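Local structure of putative rhamnosidase (Streptomyces avermitilis, 3W5M) at residues Asn690-Ala693 against Gly694-Asp697. The protein removes terminal alpha-L-rhamnose from flavonoid glycosides such as naringin and rutin and from gum arabic, cleaving alpha-1,6 and alpha-1,2 linkages. Residues are numbered along the deposited sequence; the frame is centred on the assembly and turned at random.
Sequences NGVA and GWGD
A type II beta turn running from Val692 to Trp695 shapes the chain just ahead of helix 698-710 and brings an indole to the rhamnose pocket of the (alpha/alpha)6-barrel. Trp695 N closes the turn on Val692 O at 3.0 Å from a position tilted 34° out of the carbonyl plane, whereas Gly696 N reaches the same oxygen within that plane at 2.9 Å, so one carbonyl ties down two successive amides. At the bend Ala693 sits in the polyproline II-like region while Gly694 takes a positive phi of 85°, as expected at the two central positions of a type II turn.

Asp697 reaches back across the bend. With CG beside its own backbone N and anti to the carbonyl carbon (chi1 -63°), the carboxylate offers the anti lone pair of OD2 to Gly694 N, in a nearly straight bond of 2.8 Å. OD1 is hydrogen-bonded to Ser767 and Trp726.

Val692 and Trp695 run side by side, Val692 CG1 resting 3.9 Å from Trp695 CB, while Ala693 O meets the indole edge in its plane, 3.4 Å from Trp695 CE3. Tyr744 also meets the ring, and Trp695 NE1 is hydrogen-bonded to Tris, probably from the crystallisation liquor.

Trp695 binds rhamnose, and the doubly bonded carbonyl together with the buried carboxylate, probably ionised given the N-H groups of Gly694 and Trp726, should hold the backbone carrying that indole in a defined pose.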
loop_
_atom_site.group_PDB
_atom_site.type_symbol
_atom_site.label_atom_id
_atom_site.label_comp_id
_atom_site.label_asym_id
_atom_site.label_seq_id
_atom_site.Cartn_x
_atom_site.Cartn_y
_atom_site.Cartn_z
ATOM N N ASN A 690 -0.819 5.162 -19.877
ATOM C CA ASN A 690 0.109 4.035 -20.014
ATOM C C ASN A 690 1.220 4.380 -21.003
ATOM O O ASN A 690 1.155 5.414 -21.675
ATOM C CB ASN A 690 -0.630 2.776 -20.503
ATOM C CG ASN A 690 -1.320 2.971 -21.835
ATOM O OD1 ASN A 690 -0.675 3.094 -22.883
ATOM N ND2 ASN A 690 -2.649 2.991 -21.807
ATOM N N GLY A 691 2.219 3.511 -21.108
ATOM C CA GLY A 691 3.290 3.694 -22.111
ATOM C C GLY A 691 4.265 4.815 -21.823
ATOM O O GLY A 691 4.887 5.365 -22.747
ATOM N N VAL A 692 4.448 5.135 -20.543
ATOM C CA VAL A 692 5.283 6.231 -20.139
ATOM C C VAL A 692 6.647 5.760 -19.674
ATOM O O VAL A 692 6.752 4.975 -18.703
ATOM C CB VAL A 692 4.619 7.028 -18.990
ATOM C CG1 VAL A 692 5.584 8.042 -18.378
ATOM C CG2 VAL A 692 3.319 7.656 -19.469
ATOM N N ALA A 693 7.690 6.292 -20.318
ATOM C CA ALA A 693 9.080 6.057 -19.907
ATOM C C ALA A 693 9.386 6.335 -18.445
ATOM O O ALA A 693 9.106 7.417 -17.949
ATOM C CB ALA A 693 10.025 6.877 -20.777
ATOM N N GLY A 694 10.022 5.362 -17.783
ATOM C CA GLY A 694 10.431 5.467 -16.387
ATOM C C GLY A 694 9.290 5.077 -15.452
ATOM O O GLY A 694 9.495 4.942 -14.242
ATOM N N TRP A 695 8.102 4.906 -16.019
ATOM C CA TRP A 695 6.918 4.500 -15.261
ATOM C C TRP A 695 6.637 3.042 -15.674
ATOM O O TRP A 695 7.009 2.119 -14.957
ATOM C CB TRP A 695 5.729 5.488 -15.485
ATOM C CG TRP A 695 5.700 6.578 -14.412
ATOM C CD1 TRP A 695 4.782 6.702 -13.383
ATOM C CD2 TRP A 695 6.665 7.613 -14.204
ATOM N NE1 TRP A 695 5.099 7.765 -12.593
ATOM C CE2 TRP A 695 6.258 8.340 -13.058
ATOM C CE3 TRP A 695 7.816 8.038 -14.905
ATOM C CZ2 TRP A 695 6.970 9.442 -12.580
ATOM C CZ3 TRP A 695 8.523 9.137 -14.427
ATOM C CH2 TRP A 695 8.103 9.823 -13.276
ATOM N N GLY A 696 6.086 2.842 -16.868
ATOM C CA GLY A 696 5.810 1.517 -17.404
ATOM C C GLY A 696 7.012 0.598 -17.338
ATOM O O GLY A 696 6.848 -0.637 -17.223
ATOM N N ASP A 697 8.224 1.174 -17.361
ATOM C CA ASP A 697 9.451 0.380 -17.261
ATOM C C ASP A 697 9.654 -0.398 -15.958
ATOM O O ASP A 697 10.530 -1.261 -15.892
ATOM C CB ASP A 697 10.664 1.243 -17.580
ATOM C CG ASP A 697 10.602 1.750 -18.998
ATOM O OD1 ASP A 697 10.865 0.941 -19.927
ATOM O OD2 ASP A 697 10.215 2.931 -19.167
#